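Local atomic coordinates of glycerate kinase, putative (Thermotoga maritima, PDB entry 2B8N), a protein that catalyses the ATP-dependent phosphorylation of D-glycerate to 2-phosphoglycerate, a magnesium-requiring step in the degradation of serine. Residues Val57-Trp62 with Val82-His87; Leu197-Val202 with Thr416-Asn421; Tyr98-Pro103 with Ser138-Leu143. All coordinates share one frame; numbering follows the deposited sequence.

Contact 1. Residues Val57-Trp62 with Val82-His87; sequences VGKAAW and VTKYGH
The carbonyl oxygen of Gly58 is gripped twice. Thr83 OG1 donates to Gly58 O at 2.6 Å, in the carbonyl plane and on a lone pair, while Ala61 N reaches the same oxygen weakly, closing the type I turn that leads into helix 61-72. Thr83 brings its hydroxyl there with OG1 opposite its own main-chain N (chi1 -166°). Gly58 uses its N-H as well, giving a bond of 3.2 Å to Val82 O (161° at the hydrogen) that continues the parallel pairing of Val57 with Val82. These two valines lie on the same face of the sheet, with Val57 CG2 4.2 Å from Val82 CB; branched side chains suit such strand positions. Glycine suits position 58 because, at its backbone angles, a side chain would be pressed against the preceding carbonyl oxygen. Ala61 is small enough to sit close over the strand end, its CB 3.5 Å from Val82 O.

Beyond the strand ends, Lys59 and Lys84 run side by side in the same direction, their aliphatic stems meeting at CD to CD, 3.7 Å. Lys84 CB covers one face of the His87 ring, 3.3 Å above its plane, and Lys59 O lies in plane at the CD2 edge. A bond from His87 ND1 to Tyr85 O restrains the rotation of the ring, though its partner is tilted 22° from the ring plane.

Strand 52-57, helix 61-72 and strand 76-84 form a beta-alpha-beta unit, and one backbone bond and the Thr83 hydroxyl tie the turn before the helix to the second strand. On the partly exposed side, Lys59 NZ and Lys84 NZ stay 6.0 Å apart; the latter is held by His102, and their like charges would probably raise the cost of closer approach.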
ATOM      1  N   VAL A  57      -4.838 -13.229   1.721  1.00 29.87           N
ATOM      2  CA  VAL A  57      -4.988 -12.721   0.356  1.00 30.17           C
ATOM      3  C   VAL A  57      -4.201 -11.431   0.233  1.00 28.77           C
ATOM      4  O   VAL A  57      -4.340 -10.542   1.056  1.00 29.50           O
ATOM      5  CB  VAL A  57      -6.471 -12.454   0.010  1.00 29.62           C
ATOM      6  CG1 VAL A  57      -6.603 -11.660  -1.280  1.00 36.86           C
ATOM      7  CG2 VAL A  57      -7.194 -13.735  -0.137  1.00 32.62           C
ATOM      8  N   GLY A  58      -3.385 -11.337  -0.799  1.00 27.68           N
ATOM      9  CA  GLY A  58      -2.626 -10.118  -1.052  1.00 28.15           C
ATOM     10  C   GLY A  58      -1.243 -10.427  -1.587  1.00 28.63           C
ATOM     11  O   GLY A  58      -0.856 -11.606  -1.692  1.00 27.88           O
ATOM     12  N   LYS A  59      -0.504  -9.367  -1.931  1.00 28.49           N
ATOM     13  CA  LYS A  59       0.863  -9.518  -2.419  1.00 28.02           C
ATOM     14  C   LYS A  59       1.799 -10.001  -1.310  1.00 26.92           C
ATOM     15  O   LYS A  59       2.829 -10.561  -1.603  1.00 28.91           O
ATOM     16  CB  LYS A  59       1.400  -8.205  -2.995  1.00 29.27           C
ATOM     17  CG  LYS A  59       0.625  -7.632  -4.188  1.00 29.17           C
ATOM     18  CD  LYS A  59       1.402  -6.485  -4.779  1.00 27.42           C
ATOM     19  CE  LYS A  59       0.573  -5.261  -5.044  1.00 30.86           C
ATOM     20  NZ  LYS A  59       1.423  -4.238  -5.747  1.00 32.95           N
ATOM     21  N   ALA A  60       1.446  -9.755  -0.055  1.00 25.46           N
ATOM     22  CA  ALA A  60       2.210 -10.219   1.104  1.00 25.64           C
ATOM     23  C   ALA A  60       1.568 -11.440   1.792  1.00 25.03           C
ATOM     24  O   ALA A  60       1.863 -11.728   2.974  1.00 22.12           O
ATOM     25  CB  ALA A  60       2.338  -9.092   2.107  1.00 25.29           C
ATOM     26  N   ALA A  61       0.709 -12.150   1.065  1.00 24.88           N
ATOM     27  CA  ALA A  61      -0.105 -13.187   1.700  1.00 27.79           C
ATOM     28  C   ALA A  61       0.764 -14.293   2.248  1.00 27.48           C
ATOM     29  O   ALA A  61       0.532 -14.747   3.359  1.00 27.16           O
ATOM     30  CB  ALA A  61      -1.157 -13.745   0.748  1.00 27.31           C
ATOM     31  N   TRP A  62       1.767 -14.709   1.477  1.00 28.57           N
ATOM     32  CA  TRP A  62       2.559 -15.863   1.837  1.00 28.06           C
ATOM     33  C   TRP A  62       3.359 -15.620   3.125  1.00 28.88           C
ATOM     34  O   TRP A  62       3.405 -16.495   3.995  1.00 29.65           O
ATOM     35  CB  TRP A  62       3.455 -16.297   0.681  1.00 27.62           C
ATOM     36  CG  TRP A  62       4.000 -17.665   0.876  1.00 28.91           C
ATOM     37  CD1 TRP A  62       3.475 -18.842   0.401  1.00 31.06           C
ATOM     38  CD2 TRP A  62       5.170 -18.021   1.621  1.00 30.98           C
ATOM     39  NE1 TRP A  62       4.260 -19.907   0.802  1.00 29.04           N
ATOM     40  CE2 TRP A  62       5.298 -19.427   1.559  1.00 29.01           C
ATOM     41  CE3 TRP A  62       6.124 -17.288   2.337  1.00 28.72           C
ATOM     42  CZ2 TRP A  62       6.343 -20.103   2.176  1.00 31.41           C
ATOM     43  CZ3 TRP A  62       7.152 -17.967   2.972  1.00 26.90           C
ATOM     44  CH2 TRP A  62       7.259 -19.352   2.885  1.00 29.73           C
ATOM     45  N   VAL A  82      -3.683 -16.935  -1.313  1.00 28.79           N
ATOM     46  CA  VAL A  82      -3.804 -16.442  -2.703  1.00 27.88           C
ATOM     47  C   VAL A  82      -2.916 -15.188  -2.868  1.00 29.25           C
ATOM     48  O   VAL A  82      -3.084 -14.206  -2.150  1.00 32.01           O
ATOM     49  CB  VAL A  82      -5.266 -16.096  -3.092  1.00 25.67           C
ATOM     50  CG1 VAL A  82      -5.371 -15.811  -4.598  1.00 24.06           C
ATOM     51  CG2 VAL A  82      -6.205 -17.210  -2.727  1.00 22.99           C
ATOM     52  N   THR A  83      -1.971 -15.215  -3.794  1.00 29.14           N
ATOM     53  CA  THR A  83      -1.079 -14.063  -3.982  1.00 28.83           C
ATOM     54  C   THR A  83      -0.804 -13.900  -5.480  1.00 28.51           C
ATOM     55  O   THR A  83      -1.359 -14.628  -6.289  1.00 27.83           O
ATOM     56  CB  THR A  83       0.216 -14.181  -3.087  1.00 29.18           C
ATOM     57  OG1 THR A  83       0.907 -12.925  -3.018  1.00 29.49           O
ATOM     58  CG2 THR A  83       1.166 -15.249  -3.600  1.00 30.41           C
ATOM     59  N   LYS A  84      -0.002 -12.908  -5.845  1.00 28.61           N
ATOM     60  CA  LYS A  84       0.387 -12.684  -7.236  1.00 28.82           C
ATOM     61  C   LYS A  84       1.228 -13.847  -7.793  1.00 27.57           C
ATOM     62  O   LYS A  84       1.989 -14.487  -7.063  1.00 26.38           O
ATOM     63  CB  LYS A  84       1.226 -11.398  -7.353  1.00 30.16           C
ATOM     64  CG  LYS A  84       0.451 -10.114  -7.528  1.00 31.83           C
ATOM     65  CD  LYS A  84       1.396  -8.910  -7.584  1.00 30.79           C
ATOM     66  CE  LYS A  84       2.066  -8.770  -8.940  1.00 29.32           C
ATOM     67  NZ  LYS A  84       1.090  -8.456  -9.983  1.00 27.06           N
ATOM     68  N   TYR A  85       1.132 -14.084  -9.092  1.00 25.71           N
ATOM     69  CA  TYR A  85       2.013 -15.067  -9.715  1.00 26.44           C
ATOM     70  C   TYR A  85       3.465 -14.787  -9.318  1.00 27.40           C
ATOM     71  O   TYR A  85       3.925 -13.637  -9.324  1.00 27.80           O
ATOM     72  CB  TYR A  85       1.845 -15.118 -11.253  1.00 24.68           C
ATOM     73  CG  TYR A  85       0.430 -15.447 -11.658  1.00 25.29           C
ATOM     74  CD1 TYR A  85      -0.232 -16.523 -11.076  1.00 27.96           C
ATOM     75  CD2 TYR A  85      -0.269 -14.674 -12.579  1.00 23.02           C
ATOM     76  CE1 TYR A  85      -1.528 -16.824 -11.389  1.00 28.00           C
ATOM     77  CE2 TYR A  85      -1.581 -14.982 -12.907  1.00 23.66           C
ATOM     78  CZ  TYR A  85      -2.203 -16.068 -12.301  1.00 26.79           C
ATOM     79  OH  TYR A  85      -3.509 -16.423 -12.562  1.00 24.28           O
ATOM     80  N   GLY A  86       4.168 -15.845  -8.946  1.00 27.94           N
ATOM     81  CA  GLY A  86       5.592 -15.773  -8.625  1.00 27.88           C
ATOM     82  C   GLY A  86       5.927 -15.294  -7.224  1.00 28.08           C
ATOM     83  O   GLY A  86       7.111 -15.158  -6.893  1.00 28.21           O
ATOM     84  N   HIS A  87       4.907 -15.060  -6.401  1.00 26.31           N
ATOM     85  CA  HIS A  87       5.101 -14.449  -5.103  1.00 26.16           C
ATOM     86  C   HIS A  87       5.142 -15.448  -3.967  1.00 26.14           C
ATOM     87  O   HIS A  87       5.696 -15.168  -2.904  1.00 24.69           O
ATOM     88  CB  HIS A  87       3.969 -13.463  -4.810  1.00 29.50           C
ATOM     89  CG  HIS A  87       4.160 -12.107  -5.422  1.00 29.96           C
ATOM     90  ND1 HIS A  87       4.489 -11.929  -6.746  1.00 25.03           N
ATOM     91  CD2 HIS A  87       4.035 -10.865  -4.893  1.00 30.24           C
ATOM     92  CE1 HIS A  87       4.580 -10.636  -7.002  1.00 29.98           C
ATOM     93  NE2 HIS A  87       4.310  -9.968  -5.897  1.00 28.47           N
TER

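Contact 2. Residues Leu197-Val202 with Thr416-Asn421; sequences LVLSDV and TGTNVN
Leu199 and Val420 meet because their first torsions turn methyl groups toward each other across the two segments. Leu199 places CG opposite its main-chain N (chi1 -169°), and Val420 swings CG1 to the side of its own N (chi1 -58°); Leu199 CD1 then lies 3.7 Å from Val420 CG1, the side chains crossing at about a right angle. The same leucine also packs across Thr418, whose hydroxyl is bonded to Val34 O. Leucine and valine fit this buried end of the interface, and Val420 CG1 also lies against Ser200 O.

Farther along, Asp201 CB rests against Asn419, 3.3 Å from Asn419 O and 3.6 Å from its ND2. The carboxylate and amide planes stand almost perpendicular, at 89°. Asn419 OD1 instead accepts from Asn421 N at 3.2 Å, forming an Asx turn. Ser200 OG forms an ST turn with Val202 N and is also hydrogen-bonded to Asp205 OD1; both short polar residues curl their own segment.

No clear direct hydrogen bond crosses the contact, and water fills that role: one molecule donates to Leu199 O and to Asn419 O, each at 2.8 Å, and a second joins Ser200 O to Asn421 OD1, the latter bond weak. The loop at the C-terminal end of strand 193-199 of the parallel sheet thus meets the loop leading into strand 422-428 of the mixed sheet, joining the two parts of the fold through water.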
ATOM      1  N   LEU A 197      -6.365  -8.959   9.963  1.00 28.33           N
ATOM      2  CA  LEU A 197      -5.131  -8.199  10.053  1.00 27.36           C
ATOM      3  C   LEU A 197      -4.829  -7.627   8.661  1.00 28.18           C
ATOM      4  O   LEU A 197      -4.670  -8.373   7.658  1.00 25.48           O
ATOM      5  CB  LEU A 197      -3.978  -9.066  10.529  1.00 27.06           C
ATOM      6  CG  LEU A 197      -4.100  -9.776  11.888  1.00 30.58           C
ATOM      7  CD1 LEU A 197      -2.701 -10.173  12.353  1.00 27.35           C
ATOM      8  CD2 LEU A 197      -4.822  -8.969  12.977  1.00 30.80           C
ATOM      9  N   VAL A 198      -4.738  -6.299   8.616  1.00 28.44           N
ATOM     10  CA  VAL A 198      -4.617  -5.573   7.382  1.00 28.02           C
ATOM     11  C   VAL A 198      -3.277  -4.855   7.298  1.00 28.65           C
ATOM     12  O   VAL A 198      -2.833  -4.161   8.224  1.00 28.57           O
ATOM     13  CB  VAL A 198      -5.756  -4.561   7.250  1.00 27.93           C
ATOM     14  CG1 VAL A 198      -5.658  -3.817   5.926  1.00 30.96           C
ATOM     15  CG2 VAL A 198      -7.084  -5.262   7.362  1.00 28.65           C
ATOM     16  N   LEU A 199      -2.638  -5.019   6.152  1.00 29.61           N
ATOM     17  CA  LEU A 199      -1.392  -4.337   5.846  1.00 28.97           C
ATOM     18  C   LEU A 199      -1.736  -3.363   4.731  1.00 27.11           C
ATOM     19  O   LEU A 199      -1.850  -3.768   3.585  1.00 27.56           O
ATOM     20  CB  LEU A 199      -0.366  -5.387   5.413  1.00 28.64           C
ATOM     21  CG  LEU A 199       1.094  -5.013   5.259  1.00 31.38           C
ATOM     22  CD1 LEU A 199       1.463  -3.793   6.065  1.00 35.03           C
ATOM     23  CD2 LEU A 199       1.921  -6.202   5.699  1.00 33.39           C
ATOM     24  N   SER A 200      -1.935  -2.092   5.079  1.00 25.54           N
ATOM     25  CA  SER A 200      -2.570  -1.132   4.187  1.00 24.18           C
ATOM     26  C   SER A 200      -1.650  -0.362   3.242  1.00 25.41           C
ATOM     27  O   SER A 200      -0.737   0.377   3.667  1.00 23.42           O
ATOM     28  CB  SER A 200      -3.372  -0.120   4.998  1.00 24.14           C
ATOM     29  OG  SER A 200      -3.681   1.007   4.194  1.00 24.43           O
ATOM     30  N   ASP A 201      -1.956  -0.497   1.954  1.00 26.64           N
ATOM     31  CA  ASP A 201      -1.299   0.262   0.900  1.00 27.04           C
ATOM     32  C   ASP A 201      -2.179   1.431   0.405  1.00 26.81           C
ATOM     33  O   ASP A 201      -1.816   2.109  -0.571  1.00 27.29           O
ATOM     34  CB  ASP A 201      -0.911  -0.691  -0.243  1.00 27.70           C
ATOM     35  CG  ASP A 201      -2.108  -1.234  -1.002  1.00 30.70           C
ATOM     36  OD1 ASP A 201      -3.234  -1.117  -0.501  1.00 40.07           O
ATOM     37  OD2 ASP A 201      -1.931  -1.770  -2.116  1.00 36.83           O
ATOM     38  N   VAL A 202      -3.309   1.665   1.091  1.00 25.77           N
ATOM     39  CA  VAL A 202      -4.251   2.752   0.762  1.00 24.72           C
ATOM     40  C   VAL A 202      -4.063   3.929   1.714  1.00 25.55           C
ATOM     41  O   VAL A 202      -4.100   3.783   2.936  1.00 25.95           O
ATOM     42  CB  VAL A 202      -5.745   2.311   0.826  1.00 23.29           C
ATOM     43  CG1 VAL A 202      -6.675   3.505   0.602  1.00 22.61           C
ATOM     44  CG2 VAL A 202      -6.044   1.250  -0.209  1.00 21.10           C
ATOM     45  N   THR A 416      10.887  -5.153  -0.775  1.00 26.11           N
ATOM     46  CA  THR A 416      10.766  -5.349   0.672  1.00 24.20           C
ATOM     47  C   THR A 416       9.818  -6.460   1.056  1.00 24.14           C
ATOM     48  O   THR A 416       9.915  -6.968   2.161  1.00 24.10           O
ATOM     49  CB  THR A 416      10.281  -4.117   1.432  1.00 23.37           C
ATOM     50  OG1 THR A 416       8.995  -3.705   0.934  1.00 26.22           O
ATOM     51  CG2 THR A 416      11.293  -3.019   1.339  1.00 20.87           C
ATOM     52  N   GLY A 417       8.900  -6.818   0.163  1.00 24.51           N
ATOM     53  CA  GLY A 417       7.781  -7.683   0.509  1.00 25.00           C
ATOM     54  C   GLY A 417       6.683  -6.977   1.297  1.00 25.84           C
ATOM     55  O   GLY A 417       5.862  -7.626   1.922  1.00 27.91           O
ATOM     56  N   THR A 418       6.656  -5.649   1.268  1.00 25.66           N
ATOM     57  CA  THR A 418       5.543  -4.896   1.826  1.00 25.97           C
ATOM     58  C   THR A 418       5.248  -3.629   0.995  1.00 27.51           C
ATOM     59  O   THR A 418       6.007  -3.260   0.104  1.00 30.21           O
ATOM     60  CB  THR A 418       5.778  -4.576   3.328  1.00 25.05           C
ATOM     61  OG1 THR A 418       4.651  -3.879   3.854  1.00 24.82           O
ATOM     62  CG2 THR A 418       7.021  -3.747   3.556  1.00 22.98           C
ATOM     63  N   ASN A 419       4.114  -2.996   1.257  1.00 26.79           N
ATOM     64  CA  ASN A 419       3.812  -1.708   0.672  1.00 27.15           C
ATOM     65  C   ASN A 419       2.868  -0.901   1.556  1.00 26.34           C
ATOM     66  O   ASN A 419       1.698  -1.256   1.716  1.00 25.09           O
ATOM     67  CB  ASN A 419       3.211  -1.876  -0.721  1.00 26.79           C
ATOM     68  CG  ASN A 419       2.984  -0.540  -1.422  1.00 29.78           C
ATOM     69  OD1 ASN A 419       3.672   0.464  -1.149  1.00 39.67           O
ATOM     70  ND2 ASN A 419       2.023  -0.518  -2.330  1.00 27.15           N
ATOM     71  N   VAL A 420       3.393   0.162   2.154  1.00 25.43           N
ATOM     72  CA  VAL A 420       2.559   1.100   2.892  1.00 27.08           C
ATOM     73  C   VAL A 420       2.867   2.513   2.444  1.00 27.69           C
ATOM     74  O   VAL A 420       2.897   3.426   3.250  1.00 28.05           O
ATOM     75  CB  VAL A 420       2.724   0.973   4.429  1.00 28.58           C
ATOM     76  CG1 VAL A 420       2.404  -0.429   4.881  1.00 28.68           C
ATOM     77  CG2 VAL A 420       4.134   1.382   4.879  1.00 28.83           C
ATOM     78  N   ASN A 421       3.065   2.672   1.136  1.00 29.38           N
ATOM     79  CA  ASN A 421       3.318   3.959   0.486  1.00 28.96           C
ATOM     80  C   ASN A 421       4.716   4.537   0.824  1.00 28.64           C
ATOM     81  O   ASN A 421       5.685   3.792   0.839  1.00 29.18           O
ATOM     82  CB  ASN A 421       2.136   4.918   0.717  1.00 28.78           C
ATOM     83  CG  ASN A 421       0.834   4.378   0.122  1.00 31.80           C
ATOM     84  OD1 ASN A 421      -0.180   4.197   0.828  1.00 25.85           O
ATOM     85  ND2 ASN A 421       0.865   4.113  -1.192  1.00 15.76           N
TER
HETATM   86  O   HOH W   1       0.139  -3.592   1.628  1.00 16.59           O
HETATM   87  O   HOH W   2      -0.569   3.352   4.149  1.00 34.50           O

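Contact 3. Residues Tyr98-Pro103 with Ser138-Leu143; sequences YEAGHP and SSLFEL
Ser139 and Leu140 are consecutive residues at the end of helix 137-140, and they meet the exit of strand 96-100 in different ways. Ser139 points its CB at the strand exit, and with OG opposite the main-chain N (chi1 -164°) its hydroxyl donates to Gly101 O at 2.8 Å. The donor comes from above the carbonyl plane, 45° out of it. A small hydroxyl suits this buried spot, where it can pair with a main-chain oxygen.

Leu140 sends the end of its side chain toward the strand. Its CD2 methyl sits beside the Ala100 and Gly101 carbonyl oxygens, 3.5 Å from Ala100 O, and is 4.2 Å from Ala100 CB. The methyl of Ala100 points back at it, short enough to admit the helix close by.

His102 comes alongside Ser139: its CD2 is 3.9 Å from Ser139 CB, the serine lying obliquely to the ring. Pro103, after a cis peptide bond, starts its side chain away from the helix.

Leu140 also touches Val57, so the helix end bridges the ends of strands 52-57 and 96-100. This short helix, which follows strand 128-133, is thereby packed at the C-terminal ends of the parallel sheet.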
ATOM      1  N   TYR A  98      -2.004 -20.822  -3.359  1.00 24.91           N
ATOM      2  CA  TYR A  98      -2.488 -20.444  -4.670  1.00 24.61           C
ATOM      3  C   TYR A  98      -1.988 -19.060  -5.172  1.00 24.71           C
ATOM      4  O   TYR A  98      -1.639 -18.167  -4.391  1.00 24.58           O
ATOM      5  CB  TYR A  98      -4.010 -20.440  -4.626  1.00 23.10           C
ATOM      6  CG  TYR A  98      -4.640 -21.761  -4.211  1.00 21.27           C
ATOM      7  CD1 TYR A  98      -4.293 -22.952  -4.841  1.00 21.27           C
ATOM      8  CD2 TYR A  98      -5.629 -21.802  -3.229  1.00 18.93           C
ATOM      9  CE1 TYR A  98      -4.895 -24.163  -4.486  1.00 23.85           C
ATOM     10  CE2 TYR A  98      -6.235 -23.012  -2.849  1.00 23.11           C
ATOM     11  CZ  TYR A  98      -5.870 -24.195  -3.486  1.00 24.89           C
ATOM     12  OH  TYR A  98      -6.471 -25.393  -3.129  1.00 18.42           O
ATOM     13  N   GLU A  99      -1.961 -18.904  -6.487  1.00 24.31           N
ATOM     14  CA  GLU A  99      -1.638 -17.632  -7.107  1.00 26.31           C
ATOM     15  C   GLU A  99      -2.673 -17.326  -8.182  1.00 26.28           C
ATOM     16  O   GLU A  99      -3.270 -18.239  -8.744  1.00 24.79           O
ATOM     17  CB  GLU A  99      -0.216 -17.657  -7.697  1.00 26.46           C
ATOM     18  CG  GLU A  99       0.846 -18.188  -6.724  1.00 25.92           C
ATOM     19  CD  GLU A  99       2.271 -18.008  -7.217  1.00 25.36           C
ATOM     20  OE1 GLU A  99       2.438 -17.833  -8.429  1.00 19.70           O
ATOM     21  OE2 GLU A  99       3.230 -18.036  -6.410  1.00 24.99           O
ATOM     22  N   ALA A 100      -2.886 -16.039  -8.454  1.00 28.32           N
ATOM     23  CA  ALA A 100      -3.950 -15.602  -9.365  1.00 28.96           C
ATOM     24  C   ALA A 100      -3.674 -14.234  -9.971  1.00 29.92           C
ATOM     25  O   ALA A 100      -2.647 -13.595  -9.671  1.00 31.47           O
ATOM     26  CB  ALA A 100      -5.278 -15.590  -8.646  1.00 28.18           C
ATOM     27  N   GLY A 101      -4.607 -13.803 -10.828  1.00 29.28           N
ATOM     28  CA  GLY A 101      -4.463 -12.589 -11.635  1.00 28.75           C
ATOM     29  C   GLY A 101      -4.365 -11.269 -10.873  1.00 28.51           C
ATOM     30  O   GLY A 101      -5.155 -10.987  -9.967  1.00 27.71           O
ATOM     31  N   HIS A 102      -3.370 -10.465 -11.255  1.00 28.87           N
ATOM     32  CA  HIS A 102      -3.192  -9.108 -10.746  1.00 27.77           C
ATOM     33  C   HIS A 102      -2.296  -8.350 -11.722  1.00 27.00           C
ATOM     34  O   HIS A 102      -1.316  -8.916 -12.217  1.00 27.21           O
ATOM     35  CB  HIS A 102      -2.542  -9.161  -9.360  1.00 29.39           C
ATOM     36  CG  HIS A 102      -2.256  -7.813  -8.754  1.00 32.19           C
ATOM     37  ND1 HIS A 102      -1.046  -7.162  -8.916  1.00 32.67           N
ATOM     38  CD2 HIS A 102      -3.014  -7.004  -7.975  1.00 21.34           C
ATOM     39  CE1 HIS A 102      -1.079  -6.006  -8.276  1.00 23.79           C
ATOM     40  NE2 HIS A 102      -2.262  -5.884  -7.701  1.00 27.53           N
ATOM     41  N   PRO A 103      -2.611  -7.071 -12.006  1.00 26.42           N
ATOM     42  CA  PRO A 103      -3.672  -6.209 -11.478  1.00 27.06           C
ATOM     43  C   PRO A 103      -5.092  -6.467 -11.956  1.00 26.29           C
ATOM     44  O   PRO A 103      -5.985  -5.731 -11.545  1.00 24.21           O
ATOM     45  CB  PRO A 103      -3.235  -4.819 -11.947  1.00 27.57           C
ATOM     46  CG  PRO A 103      -2.515  -5.059 -13.196  1.00 25.12           C
ATOM     47  CD  PRO A 103      -1.769  -6.339 -12.967  1.00 26.44           C
ATOM     48  N   SER A 138      -8.531  -6.569  -4.516  1.00 27.00           N
ATOM     49  CA  SER A 138      -9.645  -6.400  -5.437  1.00 27.65           C
ATOM     50  C   SER A 138      -9.504  -7.325  -6.622  1.00 28.63           C
ATOM     51  O   SER A 138     -10.496  -7.863  -7.107  1.00 30.47           O
ATOM     52  CB  SER A 138      -9.761  -4.966  -5.915  1.00 26.08           C
ATOM     53  OG  SER A 138     -10.044  -4.151  -4.808  1.00 29.86           O
ATOM     54  N   SER A 139      -8.264  -7.497  -7.089  1.00 29.34           N
ATOM     55  CA  SER A 139      -7.957  -8.385  -8.212  1.00 28.81           C
ATOM     56  C   SER A 139      -7.860  -9.848  -7.802  1.00 28.82           C
ATOM     57  O   SER A 139      -8.296 -10.717  -8.550  1.00 29.01           O
ATOM     58  CB  SER A 139      -6.635  -7.977  -8.850  1.00 27.82           C
ATOM     59  OG  SER A 139      -6.498  -8.563 -10.130  1.00 28.69           O
ATOM     60  N   LEU A 140      -7.277 -10.104  -6.628  1.00 28.45           N
ATOM     61  CA  LEU A 140      -6.921 -11.467  -6.195  1.00 28.68           C
ATOM     62  C   LEU A 140      -8.062 -12.197  -5.470  1.00 29.64           C
ATOM     63  O   LEU A 140      -7.991 -13.407  -5.290  1.00 31.03           O
ATOM     64  CB  LEU A 140      -5.689 -11.441  -5.291  1.00 28.25           C
ATOM     65  CG  LEU A 140      -4.306 -11.100  -5.859  1.00 27.12           C
ATOM     66  CD1 LEU A 140      -3.370 -10.729  -4.715  1.00 24.95           C
ATOM     67  CD2 LEU A 140      -3.731 -12.258  -6.660  1.00 25.05           C
ATOM     68  N   PHE A 141      -9.093 -11.455  -5.058  1.00 29.24           N
ATOM     69  CA  PHE A 141     -10.235 -11.991  -4.331  1.00 28.25           C
ATOM     70  C   PHE A 141     -11.492 -11.552  -5.050  1.00 29.37           C
ATOM     71  O   PHE A 141     -11.865 -10.386  -4.958  1.00 31.08           O
ATOM     72  CB  PHE A 141     -10.227 -11.417  -2.904  1.00 28.07           C
ATOM     73  CG  PHE A 141     -10.983 -12.242  -1.892  1.00 27.53           C
ATOM     74  CD1 PHE A 141     -10.932 -13.637  -1.905  1.00 28.33           C
ATOM     75  CD2 PHE A 141     -11.689 -11.618  -0.887  1.00 27.64           C
ATOM     76  CE1 PHE A 141     -11.626 -14.373  -0.976  1.00 30.50           C
ATOM     77  CE2 PHE A 141     -12.367 -12.350   0.068  1.00 23.03           C
ATOM     78  CZ  PHE A 141     -12.344 -13.724   0.022  1.00 30.18           C
ATOM     79  N   GLU A 142     -12.120 -12.461  -5.802  1.00 29.11           N
ATOM     80  CA  GLU A 142     -13.302 -12.115  -6.611  1.00 27.45           C
ATOM     81  C   GLU A 142     -13.998 -13.351  -7.197  1.00 27.63           C
ATOM     82  O   GLU A 142     -13.355 -14.315  -7.609  1.00 26.78           O
ATOM     83  CB  GLU A 142     -12.917 -11.138  -7.743  1.00 26.14           C
ATOM     84  CG  GLU A 142     -14.089 -10.592  -8.569  1.00 25.21           C
ATOM     85  CD  GLU A 142     -15.090  -9.795  -7.742  1.00 31.72           C
ATOM     86  OE1 GLU A 142     -15.969 -10.402  -7.087  1.00 37.07           O
ATOM     87  OE2 GLU A 142     -15.001  -8.556  -7.741  1.00 26.15           O
ATOM     88  N   LEU A 143     -15.325 -13.295  -7.222  1.00 28.27           N
ATOM     89  CA  LEU A 143     -16.180 -14.333  -7.820  1.00 28.59           C
ATOM     90  C   LEU A 143     -17.526 -13.657  -8.111  1.00 28.09           C
ATOM     91  O   LEU A 143     -18.258 -13.359  -7.170  1.00 28.16           O
ATOM     92  CB  LEU A 143     -16.357 -15.493  -6.838  1.00 27.95           C
ATOM     93  CG  LEU A 143     -17.354 -16.620  -7.175  1.00 28.83           C
ATOM     94  CD1 LEU A 143     -16.762 -17.612  -8.154  1.00 29.48           C
ATOM     95  CD2 LEU A 143     -17.817 -17.351  -5.932  1.00 27.97           C
TER

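Along the chain the contacts come in series: contact 1, then contact 3, then contact 2. All three reach the six-stranded parallel sheet, near the ends of strands 52-57, 76-84, 96-100 and 193-199. Contacts 1 and 3 are neighbours, their centres about 9 Å apart, joined through Lys84 to His102 and probably Gly86 N to Glu99 OE1. Contact 2 lies about 12 Å from contact 1, which it touches where Ala60 packs on Gly417, and about 17 Å from contact 3 between centres; it alone brings in the loop before strand 422-428. The C-terminal ends of the parallel strands thus gather a beta-alpha-beta contact, a helix-strand contact and the meeting with the second, mixed sheet.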